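Local coordinates for protein N-acetylneuraminate lyase (Fusobacterium nucleatum subsp. nucleatum ATCC 25586, PDB 5ZKA) that is a lyase of the dihydrodipicolinate synthetase family, folded as a TIM barrel with additional helices at its C-terminal end, at residues E137-V140 with R141-N145; K126-F129 with S130-K133; K247-H250 with T251-L255; A297-L300 with H301-F304. All coordinates share one frame; numbering follows the deposited sequence.

Contact 1 of 4, residues E137-V140 with R141-N145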
loop_
_atom_site.group_PDB
_atom_site.type_symbol
_atom_site.label_atom_id
_atom_site.label_comp_id
_atom_site.label_asym_id
_atom_site.label_seq_id
_atom_site.Cartn_x
_atom_site.Cartn_y
_atom_site.Cartn_z
ATOM N N GLU A 137 -2.718 15.911 -23.649
ATOM C CA GLU A 137 -2.716 15.728 -25.095
ATOM C C GLU A 137 -2.084 16.915 -25.797
ATOM O O GLU A 137 -1.445 16.743 -26.841
ATOM C CB GLU A 137 -4.141 15.495 -25.602
ATOM C CG GLU A 137 -4.837 14.348 -24.890
ATOM C CD GLU A 137 -5.444 13.341 -25.835
ATOM O OE1 GLU A 137 -6.638 13.489 -26.174
ATOM O OE2 GLU A 137 -4.726 12.397 -26.227
ATOM N N THR A 138 -2.249 18.117 -25.238
ATOM C CA THR A 138 -1.676 19.307 -25.854
ATOM C C THR A 138 -0.153 19.284 -25.776
ATOM O O THR A 138 0.532 19.595 -26.757
ATOM C CB THR A 138 -2.236 20.569 -25.187
ATOM O OG1 THR A 138 -3.649 20.669 -25.437
ATOM C CG2 THR A 138 -1.534 21.819 -25.700
ATOM N N ILE A 139 0.401 18.919 -24.618
ATOM C CA ILE A 139 1.855 18.854 -24.522
ATOM C C ILE A 139 2.403 17.837 -25.513
ATOM O O ILE A 139 3.414 18.084 -26.184
ATOM C CB ILE A 139 2.293 18.538 -23.079
ATOM C CG1 ILE A 139 1.742 19.597 -22.115
ATOM C CG2 ILE A 139 3.821 18.463 -23.004
ATOM C CD1 ILE A 139 1.871 19.224 -20.628
ATOM N N VAL A 140 1.754 16.675 -25.616
ATOM C CA VAL A 140 2.217 15.640 -26.543
ATOM C C VAL A 140 2.122 16.139 -27.978
ATOM O O VAL A 140 3.093 16.082 -28.746
ATOM C CB VAL A 140 1.408 14.346 -26.339
ATOM C CG1 VAL A 140 1.700 13.349 -27.447
ATOM C CG2 VAL A 140 1.707 13.748 -24.968
ATOM N N ARG A 141 0.955 16.667 -28.346
ATOM C CA ARG A 141 0.733 17.176 -29.701
ATOM C C ARG A 141 1.755 18.241 -30.084
ATOM O O ARG A 141 2.308 18.226 -31.191
ATOM C CB ARG A 141 -0.684 17.732 -29.793
ATOM C CG ARG A 141 -1.058 18.278 -31.135
ATOM C CD ARG A 141 -2.545 18.594 -31.179
ATOM N NE ARG A 141 -2.900 19.726 -30.322
ATOM C CZ ARG A 141 -3.646 19.627 -29.223
ATOM N NH1 ARG A 141 -4.118 18.448 -28.844
ATOM N NH2 ARG A 141 -3.926 20.709 -28.510
ATOM N N GLU A 142 2.011 19.188 -29.184
ATOM C CA GLU A 142 2.850 20.328 -29.528
ATOM C C GLU A 142 4.340 19.999 -29.512
ATOM O O GLU A 142 5.122 20.718 -30.145
ATOM C CB GLU A 142 2.559 21.488 -28.575
ATOM C CG GLU A 142 1.155 22.065 -28.715
ATOM C CD GLU A 142 0.975 22.857 -30.012
ATOM O OE1 GLU A 142 1.851 23.691 -30.334
ATOM O OE2 GLU A 142 -0.042 22.643 -30.708
ATOM N N THR A 143 4.751 18.938 -28.816
ATOM C CA THR A 143 6.156 18.541 -28.786
ATOM C C THR A 143 6.476 17.350 -29.680
ATOM O O THR A 143 7.621 17.210 -30.113
ATOM C CB THR A 143 6.597 18.192 -27.350
ATOM O OG1 THR A 143 5.866 17.053 -26.879
ATOM C CG2 THR A 143 6.353 19.366 -26.407
ATOM N N GLY A 144 5.510 16.473 -29.948
ATOM C CA GLY A 144 5.809 15.227 -30.631
ATOM C C GLY A 144 6.590 14.231 -29.802
ATOM O O GLY A 144 7.077 13.234 -30.344
ATOM N N ASN A 145 6.719 14.462 -28.503
ATOM C CA ASN A 145 7.556 13.650 -27.634
ATOM C C ASN A 145 6.675 12.705 -26.821
ATOM O O ASN A 145 5.447 12.826 -26.795
ATOM C CB ASN A 145 8.400 14.556 -26.723
ATOM C CG ASN A 145 9.752 13.947 -26.364
ATOM O OD1 ASN A 145 9.911 12.726 -26.334
ATOM N ND2 ASN A 145 10.733 14.806 -26.094
#
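The guanidinium of R141 lies across T138: one face carries T138 CA, 3.5 Å above the plane and displaced toward the rim, while E137 O approaches it obliquely. These residues form the last turns of helix 129-143, the helical leg of a beta-alpha-beta unit between strands 117-120 and 147-150 of the barrel. The R141 chain starts with CG anti to the backbone N (chi1 -179°) and bends at chi3, folding its tip back over the preceding turn. There NH2 meets T138 OG1 at 3.1 Å, but the N-H...O angle of 125° marks this bond as weak; T138 OG1 is also hydrogen-bonded to D134 O one turn earlier. On the same flank E142 runs beside T138, pointing the same way, with E142 CG 4.0 Å from T138 CG2. The charged ends of E137 and R141 stay apart, E137 OE1 lying 6.2 Å from R141 NH1; E137 OE2 is hydrogen-bonded to N171 ND2.

At the C-terminal end of the helix, backbone and hydroxyl bonds converge on T143. I139 O accepts two bonds from T143 by opposite faces of its plane, from OG1 at 2.7 Å and from the backbone N at 3.1 Å. G144 has positive phi and leaves the helical path, yet its N still bonds V140 O. N145 is fixed by its ND2, which reaches T110 and Y114, and I139 packs on strand 117-120 and helix 99-112. Just past the helix end an ST turn forms: T143 OG1, besides donating to I139 O, accepts from N145 N at 3.2 Å with an N-H...O angle of 158°.

Contact 2 of 4, residues K126-F129 with S130-K133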
loop_
_atom_site.group_PDB
_atom_site.type_symbol
_atom_site.label_atom_id
_atom_site.label_comp_id
_atom_site.label_asym_id
_atom_site.label_seq_id
_atom_site.Cartn_x
_atom_site.Cartn_y
_atom_site.Cartn_z
ATOM N N LYS A 126 -9.110 23.772 -9.540
ATOM C CA LYS A 126 -9.761 22.461 -9.559
ATOM C C LYS A 126 -10.165 22.130 -10.995
ATOM O O LYS A 126 -11.331 22.195 -11.375
ATOM C CB LYS A 126 -10.954 22.439 -8.606
ATOM C CG LYS A 126 -10.612 22.790 -7.156
ATOM C CD LYS A 126 -9.777 21.698 -6.493
ATOM C CE LYS A 126 -9.646 21.918 -4.986
ATOM N NZ LYS A 126 -8.694 20.955 -4.367
ATOM N N PHE A 127 -9.173 21.761 -11.810
ATOM C CA PHE A 127 -9.479 21.359 -13.178
ATOM C C PHE A 127 -10.277 20.060 -13.170
ATOM O O PHE A 127 -10.045 19.185 -12.334
ATOM C CB PHE A 127 -8.197 21.184 -13.986
ATOM C CG PHE A 127 -7.377 22.440 -14.100
ATOM C CD1 PHE A 127 -7.787 23.478 -14.915
ATOM C CD2 PHE A 127 -6.201 22.581 -13.379
ATOM C CE1 PHE A 127 -7.040 24.639 -15.013
ATOM C CE2 PHE A 127 -5.447 23.738 -13.471
ATOM C CZ PHE A 127 -5.863 24.765 -14.290
ATOM N N ASP A 128 -11.241 19.936 -14.082
ATOM C CA ASP A 128 -11.924 18.654 -14.157
ATOM C C ASP A 128 -11.134 17.739 -15.089
ATOM O O ASP A 128 -10.112 18.134 -15.664
ATOM C CB ASP A 128 -13.399 18.826 -14.549
ATOM C CG ASP A 128 -13.604 19.279 -15.984
ATOM O OD1 ASP A 128 -12.703 19.106 -16.837
ATOM O OD2 ASP A 128 -14.708 19.810 -16.262
ATOM N N PHE A 129 -11.578 16.490 -15.226
ATOM C CA PHE A 129 -10.728 15.538 -15.930
ATOM C C PHE A 129 -10.588 15.887 -17.406
ATOM O O PHE A 129 -9.515 15.697 -17.990
ATOM C CB PHE A 129 -11.232 14.107 -15.795
ATOM C CG PHE A 129 -10.394 13.146 -16.569
ATOM C CD1 PHE A 129 -9.110 12.835 -16.130
ATOM C CD2 PHE A 129 -10.839 12.626 -17.775
ATOM C CE1 PHE A 129 -8.307 11.975 -16.855
ATOM C CE2 PHE A 129 -10.035 11.766 -18.509
ATOM C CZ PHE A 129 -8.771 11.443 -18.049
ATOM N N SER A 130 -11.659 16.371 -18.039
ATOM C CA SER A 130 -11.539 16.734 -19.446
ATOM C C SER A 130 -10.458 17.787 -19.649
ATOM O O SER A 130 -9.769 17.783 -20.675
ATOM C CB SER A 130 -12.870 17.255 -19.988
ATOM O OG SER A 130 -13.121 18.564 -19.505
ATOM N N GLU A 131 -10.291 18.690 -18.682
ATOM C CA GLU A 131 -9.248 19.705 -18.804
ATOM C C GLU A 131 -7.868 19.102 -18.593
ATOM O O GLU A 131 -6.916 19.463 -19.294
ATOM C CB GLU A 131 -9.525 20.843 -17.826
ATOM C CG GLU A 131 -10.788 21.591 -18.225
ATOM C CD GLU A 131 -11.362 22.495 -17.148
ATOM O OE1 GLU A 131 -11.140 22.230 -15.946
ATOM O OE2 GLU A 131 -12.060 23.468 -17.525
ATOM N N ILE A 132 -7.747 18.167 -17.648
ATOM C CA ILE A 132 -6.482 17.468 -17.426
ATOM C C ILE A 132 -6.072 16.695 -18.674
ATOM O O ILE A 132 -4.889 16.657 -19.049
ATOM C CB ILE A 132 -6.614 16.540 -16.205
ATOM C CG1 ILE A 132 -6.695 17.371 -14.919
ATOM C CG2 ILE A 132 -5.492 15.524 -16.169
ATOM C CD1 ILE A 132 -7.026 16.567 -13.672
ATOM N N LYS A 133 -7.046 16.063 -19.336
ATOM C CA LYS A 133 -6.763 15.305 -20.550
ATOM C C LYS A 133 -6.264 16.225 -21.657
ATOM O O LYS A 133 -5.292 15.913 -22.357
ATOM C CB LYS A 133 -8.027 14.559 -20.999
ATOM C CG LYS A 133 -7.817 13.624 -22.186
ATOM C CD LYS A 133 -9.073 12.782 -22.432
ATOM C CE LYS A 133 -8.954 11.963 -23.704
ATOM N NZ LYS A 133 -10.285 11.509 -24.191
#
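D128 and E131 exchange bonds as a capping box at the start of helix 129-143. D128 occupies the N-cap, and its CG sits between the backbone N and the carbonyl carbon (chi1 69°), which swings the carboxylate over the first turn. Two donors meet D128 OD1: E131 N at 3.1 Å, nearly along the C-O axis, and S130 OG at 2.8 Å, on the syn side and somewhat out of the carboxylate plane. In return D128 N donates to E131 OE1 at 3.0 Å, on the anti side of that oxygen, with an N-H...O angle of 156°. The two carboxylate oxygens, D128 OD1 and E131 OE1, are thereby brought to 3.6 Å; the N-H donated to each oxygen and the positive end of the helix dipole probably ease this repulsion. E131 OE1 also lies in the plane of the F127 ring, at its edge, 3.7 Å from F127 CD1. Ordinary helical bonding begins at once, I132 N reaching D128 O and K133 N reaching F129 O. Over a face of the F129 ring stands K133 CB. The turn joins the loop after strand 117-120 to its helix: F129 and K133 lean on helix 162-169, while I132 faces P122 and V158.

Contact 3 of 4, residues K247-H250 with T251-L255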
loop_
_atom_site.group_PDB
_atom_site.type_symbol
_atom_site.label_atom_id
_atom_site.label_comp_id
_atom_site.label_asym_id
_atom_site.label_seq_id
_atom_site.Cartn_x
_atom_site.Cartn_y
_atom_site.Cartn_z
ATOM N N LYS A 247 15.011 -7.744 3.657
ATOM C CA LYS A 247 16.051 -7.284 4.576
ATOM C C LYS A 247 16.614 -5.948 4.134
ATOM O O LYS A 247 16.834 -5.055 4.961
ATOM C CB LYS A 247 17.171 -8.326 4.691
ATOM C CG LYS A 247 16.753 -9.583 5.438
ATOM C CD LYS A 247 17.960 -10.334 5.998
ATOM C CE LYS A 247 17.536 -11.670 6.582
ATOM N NZ LYS A 247 16.922 -12.549 5.547
ATOM N N ILE A 248 16.832 -5.789 2.828
ATOM C CA ILE A 248 17.391 -4.539 2.316
ATOM C C ILE A 248 16.346 -3.421 2.326
ATOM O O ILE A 248 16.682 -2.255 2.579
ATOM C CB ILE A 248 17.983 -4.784 0.920
ATOM C CG1 ILE A 248 19.110 -5.822 1.017
ATOM C CG2 ILE A 248 18.485 -3.479 0.306
ATOM C CD1 ILE A 248 19.568 -6.375 -0.314
ATOM N N GLN A 249 15.072 -3.737 2.087
ATOM C CA GLN A 249 14.032 -2.719 2.263
ATOM C C GLN A 249 13.940 -2.276 3.719
ATOM O O GLN A 249 13.711 -1.091 4.005
ATOM C CB GLN A 249 12.677 -3.241 1.789
ATOM C CG GLN A 249 11.558 -2.198 1.833
ATOM C CD GLN A 249 11.655 -1.240 0.664
ATOM O OE1 GLN A 249 11.416 -1.636 -0.473
ATOM N NE2 GLN A 249 12.032 0.011 0.930
ATOM N N HIS A 250 14.115 -3.217 4.656
ATOM C CA HIS A 250 14.099 -2.868 6.073
ATOM C C HIS A 250 15.225 -1.895 6.405
ATOM O O HIS A 250 15.023 -0.912 7.125
ATOM C CB HIS A 250 14.237 -4.129 6.925
ATOM C CG HIS A 250 12.954 -4.874 7.160
ATOM N ND1 HIS A 250 11.731 -4.252 7.278
ATOM C CD2 HIS A 250 12.728 -6.193 7.379
ATOM C CE1 HIS A 250 10.800 -5.160 7.527
ATOM N NE2 HIS A 250 11.379 -6.347 7.592
ATOM N N THR A 251 16.439 -2.191 5.935
ATOM C CA THR A 251 17.568 -1.312 6.212
ATOM C C THR A 251 17.361 0.042 5.553
ATOM O O THR A 251 17.602 1.090 6.168
ATOM C CB THR A 251 18.861 -1.961 5.712
ATOM O OG1 THR A 251 19.105 -3.176 6.442
ATOM C CG2 THR A 251 20.045 -1.017 5.895
ATOM N N THR A 252 16.903 0.027 4.300
ATOM C CA THR A 252 16.595 1.265 3.580
ATOM C C THR A 252 15.588 2.117 4.340
ATOM O O THR A 252 15.752 3.339 4.462
ATOM C CB THR A 252 16.071 0.921 2.188
ATOM O OG1 THR A 252 17.160 0.455 1.381
ATOM C CG2 THR A 252 15.421 2.138 1.497
ATOM N N ASN A 253 14.546 1.493 4.885
ATOM C CA ASN A 253 13.529 2.288 5.557
ATOM C C ASN A 253 13.965 2.781 6.934
ATOM O O ASN A 253 13.410 3.770 7.419
ATOM C CB ASN A 253 12.212 1.496 5.626
ATOM C CG ASN A 253 11.500 1.465 4.281
ATOM O OD1 ASN A 253 12.059 1.908 3.277
ATOM N ND2 ASN A 253 10.266 0.954 4.249
ATOM N N ASP A 254 14.947 2.143 7.573
ATOM C CA ASP A 254 15.575 2.780 8.730
ATOM C C ASP A 254 16.251 4.084 8.314
ATOM O O ASP A 254 16.180 5.098 9.019
ATOM C CB ASP A 254 16.612 1.843 9.358
ATOM C CG ASP A 254 16.000 0.753 10.225
ATOM O OD1 ASP A 254 14.780 0.802 10.516
ATOM O OD2 ASP A 254 16.762 -0.154 10.630
ATOM N N LEU A 255 16.934 4.062 7.174
ATOM C CA LEU A 255 17.563 5.272 6.664
ATOM C C LEU A 255 16.511 6.301 6.254
ATOM O O LEU A 255 16.605 7.478 6.620
ATOM C CB LEU A 255 18.474 4.917 5.489
ATOM C CG LEU A 255 18.959 6.099 4.647
ATOM C CD1 LEU A 255 19.835 7.040 5.485
ATOM C CD2 LEU A 255 19.712 5.586 3.427
#
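Q249 reaches one turn along helix 242-262 to N253, joining their side-chain amides. Q249 NE2 donates to N253 OD1 at 3.0 Å with an N-H...O angle of 144°. The acceptor lies in the amide plane of Q249, but the donor stands above the carbonyl plane of N253 and not on a lone pair; the two amide planes are 52° apart. A bend at chi2 (78°) turns the Q249 amide along the helix. Q249 OE1 is met by L208 N, and N253 ND2 by E205 O and by an acidic side chain of another chain.

H250 contributes mainly through its backbone, H250 O accepting from D254 N at 3.1 Å. The imidazole instead serves the interface between chains: ND1 is hydrogen-bonded to an acidic side chain of another chain, and both carboxylate oxygens of D254 form salt bridges to basic groups of another chain.

T251 sets its OG1 beside K247 O at 3.3 Å, a weak bond at most, whereas its N bonds the same oxygen firmly at 3.1 Å. The next residue is clearer: T252 OG1 and T252 N grip I248 O from opposite faces of its plane, OG1 at 3.0 Å, and N226 also binds that hydroxyl. Helix 242-262 packs on two neighbours: I248, T251 and T252 meet helix 223-237, and T251, D254 and L255 meet F304 of helix 291-304, T251 touching both.

Contact 4 of 4, residues A297-L300 with H301-F304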
loop_
_atom_site.group_PDB
_atom_site.type_symbol
_atom_site.label_atom_id
_atom_site.label_comp_id
_atom_site.label_asym_id
_atom_site.label_seq_id
_atom_site.Cartn_x
_atom_site.Cartn_y
_atom_site.Cartn_z
ATOM N N ALA A 297 22.461 13.938 10.390
ATOM C CA ALA A 297 22.798 13.465 9.053
ATOM C C ALA A 297 24.147 12.759 9.058
ATOM O O ALA A 297 24.331 11.747 8.371
ATOM C CB ALA A 297 22.790 14.630 8.051
ATOM N N LYS A 298 25.097 13.270 9.843
ATOM C CA LYS A 298 26.401 12.622 9.929
ATOM C C LYS A 298 26.266 11.218 10.497
ATOM O O LYS A 298 26.974 10.298 10.071
ATOM C CB LYS A 298 27.349 13.472 10.773
ATOM C CG LYS A 298 28.733 12.862 10.967
ATOM C CD LYS A 298 29.662 13.831 11.680
ATOM C CE LYS A 298 30.921 13.120 12.191
ATOM N NZ LYS A 298 31.868 14.048 12.887
ATOM N N GLU A 299 25.324 11.022 11.429
ATOM C CA GLU A 299 25.152 9.697 12.022
ATOM C C GLU A 299 24.471 8.741 11.053
ATOM O O GLU A 299 24.843 7.561 10.994
ATOM C CB GLU A 299 24.364 9.792 13.330
ATOM C CG GLU A 299 25.160 10.399 14.481
ATOM C CD GLU A 299 26.488 9.689 14.719
ATOM O OE1 GLU A 299 26.474 8.490 15.070
ATOM O OE2 GLU A 299 27.549 10.330 14.547
ATOM N N LEU A 300 23.475 9.233 10.296
ATOM C CA LEU A 300 22.850 8.424 9.249
ATOM C C LEU A 300 23.872 8.000 8.202
ATOM O O LEU A 300 23.874 6.850 7.745
ATOM C CB LEU A 300 21.720 9.202 8.565
ATOM C CG LEU A 300 20.476 9.539 9.386
ATOM C CD1 LEU A 300 19.538 10.452 8.588
ATOM C CD2 LEU A 300 19.752 8.269 9.803
ATOM N N HIS A 301 24.727 8.930 7.780
ATOM C CA HIS A 301 25.776 8.588 6.829
ATOM C C HIS A 301 26.709 7.518 7.401
ATOM O O HIS A 301 26.989 6.506 6.745
ATOM C CB HIS A 301 26.541 9.854 6.445
ATOM C CG HIS A 301 27.642 9.628 5.457
ATOM N ND1 HIS A 301 28.972 9.640 5.814
ATOM C CD2 HIS A 301 27.612 9.385 4.125
ATOM C CE1 HIS A 301 29.717 9.417 4.745
ATOM N NE2 HIS A 301 28.916 9.251 3.709
ATOM N N LYS A 302 27.180 7.713 8.639
ATOM C CA LYS A 302 28.095 6.745 9.243
ATOM C C LYS A 302 27.451 5.366 9.394
ATOM O O LYS A 302 28.121 4.341 9.228
ATOM C CB LYS A 302 28.583 7.260 10.598
ATOM C CG LYS A 302 29.774 8.202 10.496
ATOM C CD LYS A 302 29.887 9.126 11.706
ATOM C CE LYS A 302 29.917 8.353 13.016
ATOM N NZ LYS A 302 30.256 9.242 14.169
ATOM N N LYS A 303 26.154 5.317 9.694
ATOM C CA LYS A 303 25.521 4.025 9.954
ATOM C C LYS A 303 25.105 3.311 8.671
ATOM O O LYS A 303 25.168 2.080 8.600
ATOM C CB LYS A 303 24.299 4.214 10.860
ATOM C CG LYS A 303 23.513 2.931 11.143
ATOM C CD LYS A 303 22.568 3.116 12.320
ATOM C CE LYS A 303 21.737 1.857 12.583
ATOM N NZ LYS A 303 22.582 0.625 12.644
ATOM N N PHE A 304 24.660 4.053 7.652
ATOM C CA PHE A 304 24.000 3.438 6.503
ATOM C C PHE A 304 24.774 3.533 5.193
ATOM O O PHE A 304 24.529 2.714 4.301
ATOM C CB PHE A 304 22.594 4.044 6.308
ATOM C CG PHE A 304 21.639 3.709 7.427
ATOM C CD1 PHE A 304 21.168 2.412 7.589
ATOM C CD2 PHE A 304 21.262 4.668 8.348
ATOM C CE1 PHE A 304 20.313 2.094 8.627
ATOM C CE2 PHE A 304 20.390 4.358 9.383
ATOM C CZ PHE A 304 19.921 3.070 9.526
#
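K302 follows the surface of helix 291-304 back to E299, and its route can be traced atom by atom. CB starts 3.5 Å from K298 O. CG and CD stay equally close to that oxygen, and CD also lies 4.0 Å from K298 CG, one turn back. Here the chain bends (chi3 54°) and turns toward the glutamate, so that CE comes within 3.4 Å of E299 OE2. NZ ends at 2.9 Å from E299 OE2, a hydrogen-bonded salt bridge on the syn lone pair of that oxygen. E299 is bent at chi2 and lies beside K302, pointing the same way, which lets its carboxylate meet the ammonium end.

The other flank is apolar. L300 crosses F304 obliquely, with L300 CD2 4.0 Å from F304 CE2. L300 O lies near the plane of the F304 ring at its edge, while K303 CG stands over the ring centre at 3.8 Å. F304 N is bonded to L300 O by the regular helical pattern, as are the three residues before it to carbonyls four positions back. L300 continues inward to T267 and H301 to helix 264-274, where H301 NE2 is hydrogen-bonded to E275.

The last turns of this C-terminal helix are therefore amphipathic. L300 and F304 serve the packing against other helices, whereas the E299-K302 pair lies on an exposed flank, where solvent probably weakens it; the carboxylate would also temper the repulsion between K298 NZ and K302 NZ, 5.2 Å apart.

How the contacts relate
Along the chain the order is contact 2, contact 1, contact 3, contact 4. The first two share helix 129-143: contact 2 starts it and contact 1 ends it, their centres about 17 Å apart. The other two lie across the chain's centre, with centres about 38 to 44 Å from the first pair and no touch to them. Contact 3 on helix 242-262 and contact 4 on helix 291-304, centres about 14 Å apart, meet directly where D254 CB packs 3.5 Å from F304 CZ. One pair thus delimits a helix between two barrel strands, while the other joins helices that follow the last strand, 217-220, with contact 3 also reaching another chain.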